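Local coordinates for protein putative hydrolase (PDB 3CMN) that is a putative hydrolase, probably a zincin-like metallopeptidase, though its catalytic activity and substrate remain unproven, at residues Leu156-Pro161 and Trp180-Glu185; Asp174-Leu179 and Leu280-Gln285. All blocks are in the same frame, centred on the assembly; numbering follows the deposited sequence.

Contact 1. Residues Leu156-Pro161 and Trp180-Glu185; sequences LYFVEP and WITLHE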
loop_
_atom_site.group_PDB
_atom_site.type_symbol
_atom_site.label_atom_id
_atom_site.label_comp_id
_atom_site.label_asym_id
_atom_site.label_seq_id
_atom_site.Cartn_x
_atom_site.Cartn_y
_atom_site.Cartn_z
ATOM N N LEU A 156 -5.497 -11.029 5.699
ATOM C CA LEU A 156 -5.754 -9.658 5.276
ATOM C C LEU A 156 -6.758 -9.055 6.242
ATOM O O LEU A 156 -7.605 -9.766 6.782
ATOM C CB LEU A 156 -6.328 -9.619 3.855
ATOM C CG LEU A 156 -5.369 -9.871 2.687
ATOM C CD1 LEU A 156 -6.153 -9.936 1.388
ATOM C CD2 LEU A 156 -4.336 -8.748 2.608
ATOM N N TYR A 157 -6.647 -7.753 6.486
ATOM C CA TYR A 157 -7.600 -7.078 7.367
ATOM C C TYR A 157 -8.223 -5.921 6.623
ATOM O O TYR A 157 -7.650 -5.397 5.673
ATOM C CB TYR A 157 -6.950 -6.598 8.683
ATOM C CG TYR A 157 -5.878 -5.519 8.566
ATOM C CD1 TYR A 157 -6.208 -4.204 8.211
ATOM C CD2 TYR A 157 -4.536 -5.811 8.850
ATOM C CE1 TYR A 157 -5.227 -3.204 8.141
ATOM C CE2 TYR A 157 -3.545 -4.814 8.786
ATOM C CZ TYR A 157 -3.896 -3.518 8.429
ATOM O OH TYR A 157 -2.925 -2.539 8.328
ATOM N N PHE A 158 -9.415 -5.547 7.055
ATOM C CA PHE A 158 -10.155 -4.457 6.450
ATOM C C PHE A 158 -10.689 -3.611 7.588
ATOM O O PHE A 158 -11.256 -4.143 8.533
ATOM C CB PHE A 158 -11.318 -5.013 5.611
ATOM C CG PHE A 158 -10.888 -6.024 4.570
ATOM C CD1 PHE A 158 -10.654 -7.348 4.915
ATOM C CD2 PHE A 158 -10.671 -5.634 3.248
ATOM C CE1 PHE A 158 -10.206 -8.274 3.959
ATOM C CE2 PHE A 158 -10.223 -6.545 2.284
ATOM C CZ PHE A 158 -9.990 -7.870 2.642
ATOM N N VAL A 159 -10.455 -2.316 7.529
ATOM C CA VAL A 159 -11.038 -1.439 8.537
ATOM C C VAL A 159 -12.434 -0.988 8.122
ATOM O O VAL A 159 -12.610 0.113 7.638
ATOM C CB VAL A 159 -10.142 -0.217 8.805
ATOM C CG1 VAL A 159 -10.572 0.489 10.082
ATOM C CG2 VAL A 159 -8.681 -0.633 8.883
ATOM N N GLU A 160 -13.398 -1.897 8.212
ATOM C CA GLU A 160 -14.756 -1.760 7.703
ATOM C C GLU A 160 -15.335 -0.392 8.041
ATOM O O GLU A 160 -16.080 0.149 7.191
ATOM C CB GLU A 160 -15.651 -2.871 8.254
ATOM C CG GLU A 160 -16.576 -3.495 7.220
ATOM C CD GLU A 160 -17.808 -2.652 6.956
ATOM O OE1 GLU A 160 -18.333 -2.052 7.917
ATOM O OE2 GLU A 160 -18.247 -2.592 5.789
ATOM N N PRO A 161 -15.144 0.163 9.225
ATOM C CA PRO A 161 -15.753 1.459 9.539
ATOM C C PRO A 161 -15.402 2.548 8.541
ATOM O O PRO A 161 -16.280 3.278 8.087
ATOM C CB PRO A 161 -15.233 1.758 10.946
ATOM C CG PRO A 161 -15.101 0.378 11.557
ATOM C CD PRO A 161 -14.483 -0.417 10.413
ATOM N N TRP A 180 -14.057 -4.304 -4.738
ATOM C CA TRP A 180 -13.033 -3.469 -5.341
ATOM C C TRP A 180 -11.851 -3.391 -4.369
ATOM O O TRP A 180 -10.695 -3.536 -4.763
ATOM C CB TRP A 180 -13.581 -2.064 -5.599
ATOM C CG TRP A 180 -12.567 -1.115 -6.177
ATOM C CD1 TRP A 180 -12.246 -0.963 -7.494
ATOM C CD2 TRP A 180 -11.718 -0.207 -5.452
ATOM N NE1 TRP A 180 -11.257 -0.018 -7.637
ATOM C CE2 TRP A 180 -10.914 0.462 -6.401
ATOM C CE3 TRP A 180 -11.561 0.105 -4.093
ATOM C CZ2 TRP A 180 -9.961 1.425 -6.040
ATOM C CZ3 TRP A 180 -10.612 1.064 -3.733
ATOM C CH2 TRP A 180 -9.826 1.711 -4.706
ATOM N N ILE A 181 -12.166 -3.171 -3.099
ATOM C CA ILE A 181 -11.174 -3.069 -2.039
ATOM C C ILE A 181 -10.439 -4.374 -1.809
ATOM O O ILE A 181 -9.228 -4.391 -1.607
ATOM C CB ILE A 181 -11.843 -2.607 -0.728
ATOM C CG1 ILE A 181 -12.088 -1.100 -0.810
ATOM C CG2 ILE A 181 -10.979 -2.953 0.475
ATOM C CD1 ILE A 181 -12.890 -0.557 0.323
ATOM N N THR A 182 -11.173 -5.472 -1.837
ATOM C CA THR A 182 -10.565 -6.771 -1.643
ATOM C C THR A 182 -9.590 -7.064 -2.781
ATOM O O THR A 182 -8.486 -7.548 -2.553
ATOM C CB THR A 182 -11.644 -7.862 -1.569
ATOM O OG1 THR A 182 -12.477 -7.619 -0.425
ATOM C CG2 THR A 182 -11.013 -9.239 -1.466
ATOM N N LEU A 183 -10.001 -6.751 -4.006
ATOM C CA LEU A 183 -9.168 -6.973 -5.181
ATOM C C LEU A 183 -7.900 -6.135 -5.095
ATOM O O LEU A 183 -6.803 -6.587 -5.403
ATOM C CB LEU A 183 -9.940 -6.604 -6.443
ATOM C CG LEU A 183 -11.043 -7.569 -6.855
ATOM C CD1 LEU A 183 -11.808 -6.994 -8.034
ATOM C CD2 LEU A 183 -10.426 -8.920 -7.204
ATOM N N HIS A 184 -8.070 -4.893 -4.678
ATOM C CA HIS A 184 -6.956 -3.988 -4.536
ATOM C C HIS A 184 -5.999 -4.545 -3.457
ATOM O O HIS A 184 -4.786 -4.573 -3.627
ATOM C CB HIS A 184 -7.517 -2.623 -4.157
ATOM C CG HIS A 184 -6.479 -1.572 -3.960
ATOM N ND1 HIS A 184 -6.302 -0.924 -2.755
ATOM C CD2 HIS A 184 -5.568 -1.045 -4.810
ATOM C CE1 HIS A 184 -5.327 -0.043 -2.874
ATOM N NE2 HIS A 184 -4.864 -0.095 -4.109
ATOM N N GLU A 185 -6.576 -5.025 -2.369
ATOM C CA GLU A 185 -5.832 -5.585 -1.248
ATOM C C GLU A 185 -5.028 -6.831 -1.644
ATOM O O GLU A 185 -3.843 -6.967 -1.309
ATOM C CB GLU A 185 -6.818 -5.977 -0.145
ATOM C CG GLU A 185 -6.308 -5.850 1.250
ATOM C CD GLU A 185 -6.501 -4.454 1.787
ATOM O OE1 GLU A 185 -5.831 -3.527 1.273
ATOM O OE2 GLU A 185 -7.328 -4.291 2.716
#

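Contact 2. Residues Asp174-Leu179 and Leu280-Gln285; sequences DEDFRL and LPSFNQ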
loop_
_atom_site.group_PDB
_atom_site.type_symbol
_atom_site.label_atom_id
_atom_site.label_comp_id
_atom_site.label_asym_id
_atom_site.label_seq_id
_atom_site.Cartn_x
_atom_site.Cartn_y
_atom_site.Cartn_z
ATOM N N ASP A 174 -22.454 -1.081 -1.947
ATOM C CA ASP A 174 -21.887 -1.820 -0.832
ATOM C C ASP A 174 -21.036 -2.977 -1.348
ATOM O O ASP A 174 -19.848 -3.070 -1.062
ATOM C CB ASP A 174 -23.022 -2.351 0.050
ATOM C CG ASP A 174 -22.535 -3.215 1.201
ATOM O OD1 ASP A 174 -21.886 -4.248 0.955
ATOM O OD2 ASP A 174 -22.820 -2.865 2.367
ATOM N N GLU A 175 -21.656 -3.861 -2.114
ATOM C CA GLU A 175 -20.971 -5.024 -2.653
ATOM C C GLU A 175 -19.803 -4.694 -3.574
ATOM O O GLU A 175 -18.702 -5.212 -3.416
ATOM C CB GLU A 175 -21.973 -5.898 -3.405
ATOM C CG GLU A 175 -21.425 -7.206 -3.942
ATOM C CD GLU A 175 -21.188 -8.249 -2.863
ATOM O OE1 GLU A 175 -21.619 -8.045 -1.702
ATOM O OE2 GLU A 175 -20.573 -9.291 -3.183
ATOM N N ASP A 176 -20.049 -3.835 -4.551
ATOM C CA ASP A 176 -19.015 -3.489 -5.518
ATOM C C ASP A 176 -17.777 -2.816 -4.940
ATOM O O ASP A 176 -16.645 -3.156 -5.311
ATOM C CB ASP A 176 -19.622 -2.632 -6.628
ATOM C CG ASP A 176 -20.486 -3.443 -7.574
ATOM O OD1 ASP A 176 -21.002 -4.505 -7.160
ATOM O OD2 ASP A 176 -20.659 -3.018 -8.731
ATOM N N PHE A 177 -17.980 -1.863 -4.035
ATOM C CA PHE A 177 -16.850 -1.175 -3.437
ATOM C C PHE A 177 -15.987 -2.106 -2.586
ATOM O O PHE A 177 -14.763 -2.046 -2.640
ATOM C CB PHE A 177 -17.315 0.001 -2.593
ATOM C CG PHE A 177 -16.191 0.803 -2.016
ATOM C CD1 PHE A 177 -15.135 1.236 -2.826
ATOM C CD2 PHE A 177 -16.185 1.137 -0.671
ATOM C CE1 PHE A 177 -14.085 1.993 -2.300
ATOM C CE2 PHE A 177 -15.144 1.892 -0.129
ATOM C CZ PHE A 177 -14.089 2.322 -0.952
ATOM N N ARG A 178 -16.619 -2.978 -1.810
ATOM C CA ARG A 178 -15.861 -3.893 -0.973
ATOM C C ARG A 178 -15.151 -4.985 -1.765
ATOM O O ARG A 178 -14.148 -5.524 -1.309
ATOM C CB ARG A 178 -16.764 -4.482 0.115
ATOM C CG ARG A 178 -17.084 -3.458 1.176
ATOM C CD ARG A 178 -18.035 -3.994 2.201
ATOM N NE ARG A 178 -18.334 -2.982 3.205
ATOM C CZ ARG A 178 -19.040 -1.884 2.975
ATOM N NH1 ARG A 178 -19.532 -1.645 1.766
ATOM N NH2 ARG A 178 -19.253 -1.026 3.961
ATOM N N LEU A 179 -15.669 -5.317 -2.942
ATOM C CA LEU A 179 -15.007 -6.306 -3.779
ATOM C C LEU A 179 -13.838 -5.573 -4.423
ATOM O O LEU A 179 -12.768 -6.138 -4.615
ATOM C CB LEU A 179 -15.934 -6.859 -4.868
ATOM C CG LEU A 179 -15.227 -7.794 -5.871
ATOM C CD1 LEU A 179 -14.616 -8.984 -5.114
ATOM C CD2 LEU A 179 -16.207 -8.275 -6.940
ATOM N N LEU A 280 -16.926 -5.976 -11.767
ATOM C CA LEU A 280 -17.595 -4.859 -11.100
ATOM C C LEU A 280 -18.377 -3.962 -12.061
ATOM O O LEU A 280 -17.796 -3.132 -12.759
ATOM C CB LEU A 280 -16.580 -4.008 -10.324
ATOM C CG LEU A 280 -15.756 -4.732 -9.253
ATOM C CD1 LEU A 280 -14.738 -3.775 -8.646
ATOM C CD2 LEU A 280 -16.692 -5.302 -8.187
ATOM N N PRO A 281 -19.711 -4.122 -12.108
ATOM C CA PRO A 281 -20.530 -3.296 -13.003
ATOM C C PRO A 281 -20.400 -1.791 -12.749
ATOM O O PRO A 281 -20.560 -0.987 -13.665
ATOM C CB PRO A 281 -21.954 -3.828 -12.775
ATOM C CG PRO A 281 -21.878 -4.531 -11.435
ATOM C CD PRO A 281 -20.526 -5.169 -11.468
ATOM N N SER A 282 -20.099 -1.412 -11.511
ATOM C CA SER A 282 -19.941 -0.002 -11.165
ATOM C C SER A 282 -18.478 0.424 -11.221
ATOM O O SER A 282 -18.131 1.529 -10.800
ATOM C CB SER A 282 -20.507 0.275 -9.766
ATOM O OG SER A 282 -19.928 -0.573 -8.787
ATOM N N PHE A 283 -17.631 -0.446 -11.767
ATOM C CA PHE A 283 -16.200 -0.183 -11.874
ATOM C C PHE A 283 -15.847 1.235 -12.318
ATOM O O PHE A 283 -15.090 1.933 -11.641
ATOM C CB PHE A 283 -15.540 -1.173 -12.834
ATOM C CG PHE A 283 -14.036 -1.193 -12.740
ATOM C CD1 PHE A 283 -13.399 -1.952 -11.757
ATOM C CD2 PHE A 283 -13.256 -0.436 -13.615
ATOM C CE1 PHE A 283 -12.005 -1.960 -11.644
ATOM C CE2 PHE A 283 -11.860 -0.434 -13.514
ATOM C CZ PHE A 283 -11.235 -1.199 -12.528
ATOM N N ASN A 284 -16.375 1.657 -13.461
ATOM C CA ASN A 284 -16.081 2.996 -13.953
ATOM C C ASN A 284 -16.505 4.015 -12.907
ATOM O O ASN A 284 -15.758 4.956 -12.620
ATOM C CB ASN A 284 -16.797 3.252 -15.280
ATOM C CG ASN A 284 -16.269 2.372 -16.407
ATOM O OD1 ASN A 284 -15.078 2.387 -16.718
ATOM N ND2 ASN A 284 -17.156 1.596 -17.020
ATOM N N GLN A 285 -17.687 3.812 -12.328
ATOM C CA GLN A 285 -18.216 4.702 -11.299
ATOM C C GLN A 285 -17.228 4.884 -10.143
ATOM O O GLN A 285 -16.912 6.014 -9.747
ATOM C CB GLN A 285 -19.529 4.140 -10.734
ATOM C CG GLN A 285 -20.786 4.422 -11.566
ATOM C CD GLN A 285 -20.799 3.708 -12.908
ATOM O OE1 GLN A 285 -20.632 2.493 -12.977
ATOM N NE2 GLN A 285 -21.009 4.466 -13.982
#

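Contact 1. Residues Leu156-Pro161 and Trp180-Glu185
Phe158 and Glu185 carry most of this contact, their side chains running past each other in opposite directions between strand 155-158 and helix 174-193. The ring of Phe158, with CG anti to its own carbonyl carbon, reaches over to the helix. Ile181 CG2 meets the ring edge in plane, 3.9 Å from Phe158 CD2. Thr182 crosses the Phe158 side chain at about a right angle, its OG1 3.7 Å from Phe158 CE2, but this hydroxyl is hydrogen-bonded to the backbone oxygen of Arg178 one turn back. The chain of Glu185 bends at chi2 (86°), which carries OE2 to 3.6 Å from Phe158 CD2, with ring and carboxylate planes 37° apart. Leu156 lies along the aliphatic part of the same glutamate, its CD2 3.8 Å from Glu185 CG. Packing is close here, and every one of these five side chains is buried.

The looser side is at Tyr157, which is partly exposed and whose side chain starts away from the helix. It offers mainly its backbone: Tyr157 O stands 3.2 Å from Glu185 OE2, yet both are acceptors and no bond joins them. That oxygen of Glu185 takes a weak hydrogen bond from Gln141 N instead. His184 and Glu185 belong to an HExxH sequence completed by His188, consistent with a zincin-type zinc site, although no metal is bound to these histidines here.

The strand and helix segments run at 144° with their axes 10.1 Å apart, so it is mainly side chains that span the gap. Phe158 also stacks on Tyr48 of helix 41-63, and Ile163 of helix 160-169 touches both Phe158 and Ile181. Backbone hydrogen bonds from Leu156 and Phe158 join the strand to its parallel partner, strand 73-76.

Contact 2. Residues Asp174-Leu179 and Leu280-Gln285
Asp176, Leu280 and Leu179 have the most surface buried here, and the polar link runs from Asp176 to Ser282. Asp176 OD2 accepts two bonds: one from Ser282 OG at 2.6 Å, on the lone pair pointing away from the other carboxylate oxygen, and a longer one from Ser282 N at 3.3 Å (N-H...O 149°), nearly in line with the C-O bond. With Ser282 OG set between its backbone N and carbonyl carbon (chi1 55°), hydroxyl and amide converge on one oxygen. Pro281 CG adds a carbon contact, 3.3 Å from that same OD2. Beneath this grip Leu280 CD2 lies 3.6 Å from Asp176 O and meets Leu179 CD2 at 3.3 Å, a spacing so short that its exact value is doubtful. An alanine in place of Asp176 is likely to leave the Ser282 hydroxyl and amide without their shared acceptor and to weaken the hold on the turn. That turn is type I, from Leu280 to Phe283, and it connects helix 248-279 to helix 283-307. Ser282 occupies the N-cap position of the latter, but its hydroxyl binds the aspartate rather than capping the helix: a tight turn between two helices, fastened to the N-terminal end of helix 174-193.

Overall arrangement
From the N terminus the chain runs through several helices and strand 73-76 before strand 155-158, then passes through helix 160-169 and enters helix 174-193. Contact 1 closes this short loop of 18 residues, mostly helical. Contact 2 starts inside that loop, at 174-179, and closes only 100 residues later at 280-285, so the two cross rather than nest. Both use helix 174-193: contact 2 holds its N-terminal end near the surface, contact 1 the next turns, deeper in the chain. Their centres are 13 Å apart. Glu160 makes a salt bridge to Arg178, and Trp180 packs on Leu280, joining the start of helix 160-169, helix 174-193 and the turn before helix 283-307.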